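Local structure of SusD superfamily protein (Bacteroides thetaiotaomicron VPI-5482, 3HDX) at residues V126-T136 against M147-Y158; W431-K439 against F447-I456. The protein probably binds polysaccharide at the outer membrane as a SusD-family lipoprotein, helping to capture glycans for uptake. All blocks are in the same frame, centred on the assembly; numbering follows the deposited sequence. Where two conformers were deposited one is given.

Contact 1. Residues V126-T136 against M147-Y158; sequences VRIWGDVPLVT and MPRTDAQTVLSY
Arg149 reaches back along the chain and sets NE and NH2 side-on against Asp131 O, at 2.9 Å and 2.8 Å; NH2 lies in the carbonyl plane on a lone pair, whereas NE stands 53° out of it. The grip flanks an isolated antiparallel bridge between the segment leaving helix 104-129 and the one leading into helix 152-169. Thr150 N donates to Val132 O at 2.9 Å, with a weak return bond from Val132 N to Thr150 O. Next along, Thr150 OG1 accepts from Leu134 N, a use of threonine that extends the pairing through a side chain. Beside the bridge Val126 packs against Val155 and Leu156, its CG2 3.5 Å from Val155 CG1, and small Ala152 lets the helix come close. In Leu134 chi1 (-180°) and chi2 (52°) together lay CD1 over a face of the Tyr158 ring, 4.0 Å from its centroid. Farther out, Glu472 O takes Arg149 NH1 and probably helps fix the guanidinium plane, while Gly130 turns with a positive phi that suits glycine. Asp151 is the N-cap of helix 152-169, and a water donates to both Asp151 OD1 and Asp131 OD1; Asp131 OD1 also accepts Ala152 N, from above its carboxylate plane, at 2.9 Å.

Contact 2. Residues W431-K439 against F447-I456; sequences WYDLVRRQK and FLRLISSGGI. With EDO (1,2-ethanediol), chain D.
Phe447 pushes its ring between Trp431, Leu434, Val435 and Gln438, and this is the tight part of the contact. The aliphatic part of Gln438 lies over one face of the ring, with CB 4.0 Å from the centroid and 16° off the normal, a CH-pi contact. Leu434 CB meets the same ring at its edge, 4.0 Å from Phe447 CZ. Having CG anti to the backbone N (chi1 -161°) lays the phenyl group among these four residues. Glutamine suits its place because its methylenes serve the ring while its amide turns to polar partners: NE2 to Asp443 and OE1 to the backbone N of Asn444, both in the turn between the helices. The motif is two consecutive helices joined by a short turn and crossing nearly at right angles (-106°), their axes 10.2 Å apart, with Phe447 as the knob in a hole of helix 430-441. Gly454 ends helix 445-453 in a Schellman motif, and the chain then brings Ile456 back against Trp431: Ile456 CA and O lie at the edge of the indole, O 3.6 Å from Trp431 CZ2. Between these two residues the polar link runs through solvent, modelled at two sites too close to be filled together, which joins Trp431 NE1 to Ile456 O. The packing is looser toward Lys439. Ile451 CD1 touches Lys439 CG at 4.1 Å, and beyond it a 1,2-ethanediol, probably from the crystallisation liquor, lies near Val435, Ile451 and Ile456. The diol is hydrogen-bonded to Trp209 O, and Lys439, bent at chi3, donates from NZ to its O1 at 2.8 Å and its O2 at 3.1 Å.

Overall arrangement
From the N terminus the chain first reaches contact 1, where the end of helix 104-129 and the start of helix 152-169 close a loop of ten residues with no helix or strand. Contact 2 comes much later and closes a shorter connection, seven residues that include the turn between helices 430-441 and 445-453. The two follow in series, neither nested nor crossed, contact 1 in the N-terminal starch-binding family region and contact 2 in the SusD family region, with centres about 18 Å apart. They nevertheless meet in space: Arg127 forms a cation-pi pair with Tyr432, and Ile128 packs on the same tyrosine. Helix 196-209 bridges them further, its Trp209 touching Arg127, Tyr432 and Val435.

Contact 1. Residues V126-T136 against M147-Y158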
loop_
_atom_site.group_PDB
_atom_site.type_symbol
_atom_site.label_atom_id
_atom_site.label_comp_id
_atom_site.label_asym_id
_atom_site.label_seq_id
_atom_site.Cartn_x
_atom_site.Cartn_y
_atom_site.Cartn_z
ATOM N N VAL A 126 -8.041 -9.100 1.090
ATOM C CA VAL A 126 -8.515 -9.529 2.426
ATOM C C VAL A 126 -8.703 -8.341 3.362
ATOM O O VAL A 126 -9.693 -8.283 4.121
ATOM C CB VAL A 126 -7.625 -10.650 3.040
ATOM C CG1 VAL A 126 -7.816 -10.764 4.584
ATOM C CG2 VAL A 126 -7.865 -11.968 2.265
ATOM N N ARG A 127 -7.830 -7.331 3.260
ATOM C CA ARG A 127 -8.024 -6.153 4.098
ATOM C C ARG A 127 -9.309 -5.401 3.722
ATOM O O ARG A 127 -9.923 -4.765 4.589
ATOM C CB ARG A 127 -6.876 -5.164 3.996
ATOM C CG ARG A 127 -5.546 -5.675 4.533
ATOM C CD ARG A 127 -4.594 -4.490 4.740
ATOM N NE ARG A 127 -4.381 -3.755 3.506
ATOM C CZ ARG A 127 -3.475 -2.779 3.354
ATOM N NH1 ARG A 127 -2.675 -2.418 4.342
ATOM N NH2 ARG A 127 -3.368 -2.178 2.195
ATOM N N ILE A 128 -9.680 -5.458 2.435
ATOM C CA ILE A 128 -10.850 -4.736 1.918
ATOM C C ILE A 128 -12.169 -5.460 2.194
ATOM O O ILE A 128 -13.110 -4.848 2.695
ATOM C CB ILE A 128 -10.671 -4.388 0.403
ATOM C CG1 ILE A 128 -9.525 -3.394 0.208
ATOM C CG2 ILE A 128 -11.950 -3.830 -0.202
ATOM C CD1 ILE A 128 -9.163 -3.130 -1.220
ATOM N N TRP A 129 -12.230 -6.731 1.841
ATOM C CA TRP A 129 -13.465 -7.517 1.881
ATOM C C TRP A 129 -13.532 -8.550 2.999
ATOM O O TRP A 129 -14.609 -9.032 3.310
ATOM C CB TRP A 129 -13.711 -8.230 0.526
ATOM C CG TRP A 129 -14.108 -7.312 -0.581
ATOM C CD1 TRP A 129 -15.370 -6.803 -0.822
ATOM C CD2 TRP A 129 -13.276 -6.815 -1.630
ATOM N NE1 TRP A 129 -15.340 -5.997 -1.929
ATOM C CE2 TRP A 129 -14.066 -5.993 -2.444
ATOM C CE3 TRP A 129 -11.923 -6.965 -1.946
ATOM C CZ2 TRP A 129 -13.541 -5.325 -3.541
ATOM C CZ3 TRP A 129 -11.402 -6.290 -3.026
ATOM C CH2 TRP A 129 -12.211 -5.494 -3.818
ATOM N N GLY A 130 -12.395 -8.879 3.612
ATOM C CA GLY A 130 -12.363 -9.951 4.609
ATOM C C GLY A 130 -12.275 -11.300 3.888
ATOM O O GLY A 130 -11.347 -11.555 3.130
ATOM N N ASP A 131 -13.275 -12.152 4.089
ATOM C CA ASP A 131 -13.298 -13.451 3.458
ATOM C C ASP A 131 -13.402 -13.266 1.946
ATOM O O ASP A 131 -14.202 -12.462 1.471
ATOM C CB ASP A 131 -14.498 -14.281 3.928
ATOM C CG ASP A 131 -14.511 -14.592 5.417
ATOM O OD1 ASP A 131 -13.508 -14.399 6.156
ATOM O OD2 ASP A 131 -15.602 -15.087 5.848
ATOM N N VAL A 132 -12.623 -14.032 1.186
ATOM C CA VAL A 132 -12.666 -13.979 -0.282
ATOM C C VAL A 132 -12.437 -15.390 -0.805
ATOM O O VAL A 132 -11.747 -16.191 -0.126
ATOM C CB VAL A 132 -11.613 -12.998 -0.905
ATOM C CG1 VAL A 132 -11.820 -11.563 -0.437
ATOM C CG2 VAL A 132 -10.194 -13.477 -0.581
ATOM N N PRO A 133 -12.991 -15.725 -2.002
ATOM C CA PRO A 133 -12.747 -17.105 -2.498
ATOM C C PRO A 133 -11.251 -17.398 -2.759
ATOM O O PRO A 133 -10.566 -16.607 -3.438
ATOM C CB PRO A 133 -13.549 -17.182 -3.806
ATOM C CG PRO A 133 -14.533 -16.106 -3.698
ATOM C CD PRO A 133 -14.048 -15.039 -2.770
ATOM N N LEU A 134 -10.759 -18.484 -2.157
ATOM C CA LEU A 134 -9.354 -18.839 -2.317
ATOM C C LEU A 134 -9.178 -19.734 -3.556
ATOM O O LEU A 134 -9.476 -20.922 -3.520
ATOM C CB LEU A 134 -8.815 -19.498 -1.052
ATOM C CG LEU A 134 -7.335 -19.906 -1.113
ATOM C CD1 LEU A 134 -6.370 -18.785 -1.539
ATOM C CD2 LEU A 134 -6.932 -20.545 0.283
ATOM N N VAL A 135 -8.770 -19.111 -4.654
ATOM C CA VAL A 135 -8.509 -19.761 -5.933
ATOM C C VAL A 135 -6.980 -19.917 -6.096
ATOM O O VAL A 135 -6.243 -18.925 -6.130
ATOM C CB VAL A 135 -9.136 -18.960 -7.089
ATOM C CG1 VAL A 135 -8.855 -19.677 -8.443
ATOM C CG2 VAL A 135 -10.658 -18.738 -6.848
ATOM N N THR A 136 -6.511 -21.148 -6.270
ATOM C CA THR A 136 -5.068 -21.455 -6.323
ATOM C C THR A 136 -4.600 -22.003 -7.687
ATOM O O THR A 136 -3.472 -22.528 -7.814
ATOM C CB THR A 136 -4.760 -22.515 -5.208
ATOM O OG1 THR A 136 -5.514 -23.701 -5.500
ATOM C CG2 THR A 136 -5.144 -21.984 -3.816
HETATM N N MSE A 147 -17.484 -21.705 -5.770
HETATM C CA MSE A 147 -17.028 -21.936 -4.407
HETATM C C MSE A 147 -17.421 -20.747 -3.540
HETATM O O MSE A 147 -17.612 -19.640 -4.069
HETATM C CB MSE A 147 -15.483 -22.128 -4.408
HETATM C CG MSE A 147 -14.694 -20.888 -4.812
HETATM SE SE MSE A 147 -12.800 -21.016 -4.550
HETATM C CE MSE A 147 -12.798 -21.358 -2.690
ATOM N N PRO A 148 -17.506 -20.950 -2.221
ATOM C CA PRO A 148 -17.821 -19.858 -1.352
ATOM C C PRO A 148 -16.585 -18.965 -1.087
ATOM O O PRO A 148 -15.449 -19.248 -1.490
ATOM C CB PRO A 148 -18.283 -20.563 -0.085
ATOM C CG PRO A 148 -17.419 -21.790 -0.060
ATOM C CD PRO A 148 -17.306 -22.207 -1.462
ATOM N N ARG A 149 -16.848 -17.889 -0.390
ATOM C CA ARG A 149 -15.782 -17.073 0.180
ATOM C C ARG A 149 -15.045 -17.958 1.195
ATOM O O ARG A 149 -15.671 -18.755 1.935
ATOM C CB ARG A 149 -16.382 -15.835 0.847
ATOM C CG ARG A 149 -17.103 -14.938 -0.145
ATOM C CD ARG A 149 -17.907 -13.860 0.506
ATOM N NE ARG A 149 -17.034 -12.889 1.154
ATOM C CZ ARG A 149 -17.426 -11.942 1.987
ATOM N NH1 ARG A 149 -18.723 -11.791 2.316
ATOM N NH2 ARG A 149 -16.503 -11.175 2.549
ATOM N N THR A 150 -13.727 -17.851 1.199
ATOM C CA THR A 150 -12.864 -18.613 2.110
ATOM C C THR A 150 -12.535 -17.738 3.306
ATOM O O THR A 150 -12.322 -16.538 3.144
ATOM C CB THR A 150 -11.568 -19.043 1.382
ATOM O OG1 THR A 150 -11.916 -19.737 0.169
ATOM C CG2 THR A 150 -10.665 -19.945 2.285
ATOM N N ASP A 151 -12.475 -18.354 4.485
ATOM C CA ASP A 151 -12.118 -17.645 5.702
ATOM C C ASP A 151 -10.832 -16.807 5.479
ATOM O O ASP A 151 -9.840 -17.307 4.936
ATOM C CB ASP A 151 -11.868 -18.639 6.830
ATOM C CG ASP A 151 -11.654 -17.965 8.114
ATOM O OD1 ASP A 151 -12.635 -17.585 8.765
ATOM O OD2 ASP A 151 -10.495 -17.795 8.479
ATOM N N ALA A 152 -10.877 -15.545 5.876
ATOM C CA ALA A 152 -9.742 -14.622 5.709
ATOM C C ALA A 152 -8.465 -15.205 6.294
ATOM O O ALA A 152 -7.417 -15.044 5.687
ATOM C CB ALA A 152 -10.044 -13.280 6.358
ATOM N N GLN A 153 -8.533 -15.850 7.471
ATOM C CA GLN A 153 -7.333 -16.449 8.085
ATOM C C GLN A 153 -6.699 -17.490 7.165
ATOM O O GLN A 153 -5.462 -17.552 7.023
ATOM C CB GLN A 153 -7.652 -17.070 9.438
ATOM C CG GLN A 153 -6.434 -17.495 10.225
ATOM C CD GLN A 153 -6.785 -17.949 11.620
ATOM O OE1 GLN A 153 -7.958 -18.111 11.972
ATOM N NE2 GLN A 153 -5.774 -18.170 12.415
ATOM N N THR A 154 -7.541 -18.307 6.526
ATOM C CA THR A 154 -7.060 -19.337 5.590
ATOM C C THR A 154 -6.373 -18.702 4.378
ATOM O O THR A 154 -5.328 -19.172 3.915
ATOM C CB THR A 154 -8.217 -20.246 5.174
ATOM O OG1 THR A 154 -8.785 -20.797 6.383
ATOM C CG2 THR A 154 -7.765 -21.343 4.233
ATOM N N VAL A 155 -6.965 -17.615 3.876
ATOM C CA VAL A 155 -6.395 -16.911 2.730
ATOM C C VAL A 155 -5.033 -16.309 3.120
ATOM O O VAL A 155 -4.052 -16.400 2.368
ATOM C CB VAL A 155 -7.361 -15.832 2.192
ATOM C CG1 VAL A 155 -6.717 -15.070 1.084
ATOM C CG2 VAL A 155 -8.707 -16.450 1.754
ATOM N N LEU A 156 -4.957 -15.700 4.297
ATOM C CA LEU A 156 -3.684 -15.103 4.728
ATOM C C LEU A 156 -2.631 -16.175 4.977
ATOM O O LEU A 156 -1.446 -15.964 4.696
ATOM C CB LEU A 156 -3.923 -14.209 5.950
ATOM C CG LEU A 156 -4.771 -12.968 5.648
ATOM C CD1 LEU A 156 -4.958 -12.146 6.936
ATOM C CD2 LEU A 156 -4.170 -12.092 4.532
ATOM N N SER A 157 -3.023 -17.339 5.501
ATOM C CA SER A 157 -2.044 -18.426 5.672
ATOM C C SER A 157 -1.487 -18.896 4.314
ATOM O O SER A 157 -0.288 -19.176 4.191
ATOM C CB SER A 157 -2.648 -19.641 6.386
ATOM O OG SER A 157 -2.942 -19.357 7.719
ATOM N N TYR A 158 -2.336 -18.929 3.300
ATOM C CA TYR A 158 -1.886 -19.237 1.935
ATOM C C TYR A 158 -0.906 -18.144 1.456
ATOM O O TYR A 158 0.214 -18.464 0.975
ATOM C CB TYR A 158 -3.099 -19.347 0.976
ATOM C CG TYR A 158 -2.749 -19.432 -0.489
ATOM C CD1 TYR A 158 -2.344 -20.625 -1.057
ATOM C CD2 TYR A 158 -2.814 -18.300 -1.295
ATOM C CE1 TYR A 158 -2.069 -20.728 -2.396
ATOM C CE2 TYR A 158 -2.560 -18.380 -2.637
ATOM C CZ TYR A 158 -2.160 -19.596 -3.190
ATOM O OH TYR A 158 -1.883 -19.666 -4.525
HETATM O O HOH W 1 -13.438 -15.083 8.670
HETATM O O HOH W 2 -1.502 -22.040 -5.645
#

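Contact 2. Residues W431-K439 against F447-I456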
loop_
_atom_site.group_PDB
_atom_site.type_symbol
_atom_site.label_atom_id
_atom_site.label_comp_id
_atom_site.label_asym_id
_atom_site.label_seq_id
_atom_site.Cartn_x
_atom_site.Cartn_y
_atom_site.Cartn_z
ATOM N N TRP A 431 -6.721 4.283 7.032
ATOM C CA TRP A 431 -7.871 3.439 7.411
ATOM C C TRP A 431 -7.404 2.107 8.029
ATOM O O TRP A 431 -7.868 1.713 9.090
ATOM C CB TRP A 431 -8.792 3.182 6.206
ATOM C CG TRP A 431 -9.749 2.080 6.486
ATOM C CD1 TRP A 431 -9.698 0.832 5.970
ATOM C CD2 TRP A 431 -10.804 2.078 7.464
ATOM N NE1 TRP A 431 -10.675 0.047 6.538
ATOM C CE2 TRP A 431 -11.373 0.790 7.461
ATOM C CE3 TRP A 431 -11.318 3.033 8.320
ATOM C CZ2 TRP A 431 -12.459 0.443 8.278
ATOM C CZ3 TRP A 431 -12.391 2.701 9.152
ATOM C CH2 TRP A 431 -12.953 1.413 9.122
ATOM N N TYR A 432 -6.477 1.428 7.367
ATOM C CA TYR A 432 -5.969 0.155 7.870
ATOM C C TYR A 432 -5.267 0.354 9.234
ATOM O O TYR A 432 -5.430 -0.446 10.149
ATOM C CB TYR A 432 -5.041 -0.504 6.856
ATOM C CG TYR A 432 -5.644 -0.622 5.498
ATOM C CD1 TYR A 432 -6.745 -1.447 5.280
ATOM C CD2 TYR A 432 -5.187 0.171 4.442
ATOM C CE1 TYR A 432 -7.341 -1.512 4.039
ATOM C CE2 TYR A 432 -5.767 0.109 3.185
ATOM C CZ TYR A 432 -6.858 -0.731 2.988
ATOM O OH TYR A 432 -7.425 -0.831 1.729
ATOM N N ASP A 433 -4.506 1.436 9.335
ATOM C CA ASP A 433 -3.857 1.828 10.571
ATOM C C ASP A 433 -4.870 2.083 11.679
ATOM O O ASP A 433 -4.653 1.688 12.830
ATOM C CB ASP A 433 -3.007 3.073 10.375
ATOM C CG ASP A 433 -1.724 2.809 9.590
ATOM O OD1 ASP A 433 -1.400 1.658 9.236
ATOM O OD2 ASP A 433 -0.992 3.786 9.334
ATOM N N LEU A 434 -6.024 2.695 11.347
ATOM C CA LEU A 434 -7.052 2.947 12.386
ATOM C C LEU A 434 -7.562 1.638 12.962
ATOM O O LEU A 434 -7.797 1.554 14.178
ATOM C CB LEU A 434 -8.213 3.756 11.797
ATOM C CG LEU A 434 -8.012 5.269 11.785
ATOM C CD1 LEU A 434 -9.093 5.917 10.927
ATOM C CD2 LEU A 434 -8.066 5.822 13.214
ATOM N N VAL A 435 -7.725 0.638 12.086
ATOM C CA VAL A 435 -8.187 -0.697 12.520
ATOM C C VAL A 435 -7.115 -1.371 13.405
ATOM O O VAL A 435 -7.415 -1.837 14.499
ATOM C CB VAL A 435 -8.603 -1.586 11.314
ATOM C CG1 VAL A 435 -8.928 -3.024 11.769
ATOM C CG2 VAL A 435 -9.795 -0.962 10.514
ATOM N N ARG A 436 -5.851 -1.405 12.953
ATOM C CA ARG A 436 -4.802 -2.039 13.795
ATOM C C ARG A 436 -4.674 -1.292 15.131
ATOM O O ARG A 436 -4.523 -1.904 16.177
ATOM C CB ARG A 436 -3.445 -2.069 13.095
ATOM C CG ARG A 436 -3.425 -2.899 11.825
ATOM C CD ARG A 436 -2.023 -3.366 11.442
ATOM N NE ARG A 436 -1.061 -2.286 11.577
ATOM C CZ ARG A 436 -0.998 -1.229 10.761
ATOM N NH1 ARG A 436 -1.737 -1.149 9.641
ATOM N NH2 ARG A 436 -0.158 -0.237 11.071
ATOM N N ARG A 437 -4.703 0.039 15.073
ATOM C CA ARG A 437 -4.683 0.854 16.291
ATOM C C ARG A 437 -5.828 0.502 17.230
ATOM O O ARG A 437 -5.591 0.314 18.424
ATOM C CB ARG A 437 -4.780 2.338 15.936
ATOM C CG ARG A 437 -4.751 3.298 17.131
ATOM C CD ARG A 437 -5.293 4.661 16.807
ATOM N NE ARG A 437 -5.379 5.471 18.027
ATOM C CZ ARG A 437 -6.289 5.310 18.974
ATOM N NH1 ARG A 437 -7.264 4.409 18.843
ATOM N NH2 ARG A 437 -6.262 6.085 20.055
ATOM N N GLN A 438 -7.033 0.348 16.687
ATOM C CA GLN A 438 -8.163 0.060 17.551
ATOM C C GLN A 438 -8.025 -1.289 18.255
ATOM O O GLN A 438 -8.366 -1.437 19.428
ATOM C CB GLN A 438 -9.472 0.128 16.781
ATOM C CG GLN A 438 -10.696 -0.013 17.710
ATOM C CD GLN A 438 -10.724 0.987 18.883
ATOM O OE1 GLN A 438 -11.097 0.605 20.005
ATOM N NE2 GLN A 438 -10.372 2.272 18.624
ATOM N N LYS A 439 -7.503 -2.265 17.536
ATOM C CA LYS A 439 -7.299 -3.595 18.106
ATOM C C LYS A 439 -6.346 -3.607 19.278
ATOM O O LYS A 439 -6.511 -4.404 20.208
ATOM C CB LYS A 439 -6.884 -4.585 17.015
ATOM C CG LYS A 439 -8.030 -4.860 15.966
ATOM C CD LYS A 439 -7.542 -5.553 14.690
ATOM C CE LYS A 439 -7.049 -6.970 14.954
ATOM N NZ LYS A 439 -6.431 -7.541 13.701
ATOM N N PHE A 447 -16.246 1.390 17.591
ATOM C CA PHE A 447 -15.290 0.931 16.569
ATOM C C PHE A 447 -15.007 -0.574 16.788
ATOM O O PHE A 447 -14.953 -1.335 15.828
ATOM C CB PHE A 447 -14.014 1.768 16.655
ATOM C CG PHE A 447 -13.123 1.738 15.431
ATOM C CD1 PHE A 447 -13.251 0.826 14.371
ATOM C CD2 PHE A 447 -12.085 2.665 15.366
ATOM C CE1 PHE A 447 -12.371 0.857 13.305
ATOM C CE2 PHE A 447 -11.208 2.690 14.277
ATOM C CZ PHE A 447 -11.372 1.790 13.256
ATOM N N LEU A 448 -14.834 -1.019 18.031
ATOM C CA LEU A 448 -14.638 -2.479 18.276
ATOM C C LEU A 448 -15.821 -3.298 17.750
ATOM O O LEU A 448 -15.641 -4.384 17.182
ATOM C CB LEU A 448 -14.382 -2.767 19.757
ATOM C CG LEU A 448 -13.071 -2.250 20.327
ATOM C CD1 LEU A 448 -13.127 -2.274 21.879
ATOM C CD2 LEU A 448 -11.908 -3.099 19.735
ATOM N N ARG A 449 -17.032 -2.756 17.884
ATOM C CA ARG A 449 -18.222 -3.460 17.343
ATOM C C ARG A 449 -18.197 -3.438 15.827
ATOM O O ARG A 449 -18.585 -4.401 15.200
ATOM C CB ARG A 449 -19.498 -2.878 17.917
ATOM C CG ARG A 449 -20.796 -3.437 17.356
ATOM C CD ARG A 449 -21.241 -2.585 16.230
ATOM N NE ARG A 449 -22.474 -3.068 15.653
ATOM C CZ ARG A 449 -23.143 -2.401 14.712
ATOM N NH1 ARG A 449 -22.714 -1.219 14.231
ATOM N NH2 ARG A 449 -24.267 -2.932 14.263
ATOM N N LEU A 450 -17.790 -2.319 15.224
ATOM C CA LEU A 450 -17.642 -2.253 13.766
ATOM C C LEU A 450 -16.670 -3.332 13.265
ATOM O O LEU A 450 -16.909 -3.959 12.226
ATOM C CB LEU A 450 -17.156 -0.866 13.349
ATOM C CG LEU A 450 -17.256 -0.510 11.865
ATOM C CD1 LEU A 450 -18.707 -0.279 11.431
ATOM C CD2 LEU A 450 -16.475 0.743 11.563
ATOM N N ILE A 451 -15.605 -3.583 14.028
ATOM C CA ILE A 451 -14.614 -4.616 13.666
ATOM C C ILE A 451 -15.247 -6.000 13.768
ATOM O O ILE A 451 -15.208 -6.771 12.805
ATOM C CB ILE A 451 -13.354 -4.540 14.547
ATOM C CG1 ILE A 451 -12.575 -3.246 14.247
ATOM C CG2 ILE A 451 -12.438 -5.778 14.332
ATOM C CD1 ILE A 451 -11.544 -2.868 15.307
ATOM N N SER A 452 -15.868 -6.297 14.912
ATOM C CA SER A 452 -16.439 -7.632 15.124
ATOM C C SER A 452 -17.616 -7.945 14.193
ATOM O O SER A 452 -17.820 -9.107 13.809
ATOM C CB SER A 452 -16.840 -7.829 16.579
ATOM O OG SER A 452 -17.891 -6.974 16.950
ATOM N N SER A 453 -18.373 -6.905 13.829
ATOM C CA SER A 453 -19.555 -7.064 12.994
ATOM C C SER A 453 -19.238 -7.089 11.501
ATOM O O SER A 453 -20.126 -7.327 10.698
ATOM C CB SER A 453 -20.583 -5.975 13.284
ATOM O OG SER A 453 -20.083 -4.702 12.900
ATOM N N GLY A 454 -17.986 -6.831 11.106
ATOM C CA GLY A 454 -17.654 -6.814 9.695
ATOM C C GLY A 454 -17.906 -5.514 8.986
ATOM O O GLY A 454 -17.702 -5.451 7.780
ATOM N N GLY A 455 -18.275 -4.457 9.721
ATOM C CA GLY A 455 -18.455 -3.140 9.133
ATOM C C GLY A 455 -17.190 -2.415 8.740
ATOM O O GLY A 455 -17.261 -1.337 8.160
ATOM N N ILE A 456 -16.047 -3.029 9.045
ATOM C CA ILE A 456 -14.731 -2.550 8.605
ATOM C C ILE A 456 -14.387 -3.042 7.202
ATOM O O ILE A 456 -13.339 -2.643 6.648
ATOM C CB ILE A 456 -13.590 -2.964 9.566
ATOM C CG1 ILE A 456 -13.497 -4.496 9.731
ATOM C CG2 ILE A 456 -13.712 -2.177 10.897
ATOM C CD1 ILE A 456 -12.153 -4.957 10.292
HETATM C C1 EDO D . -8.775 -7.177 10.716
HETATM O O1 EDO D . -7.609 -6.596 11.330
HETATM C C2 EDO D . -9.830 -7.334 11.793
HETATM O O2 EDO D . -9.311 -8.149 12.861
HETATM O O HOH W 3 -11.209 -2.358 4.773
HETATM O O HOH W 4 -10.502 -3.093 6.834
#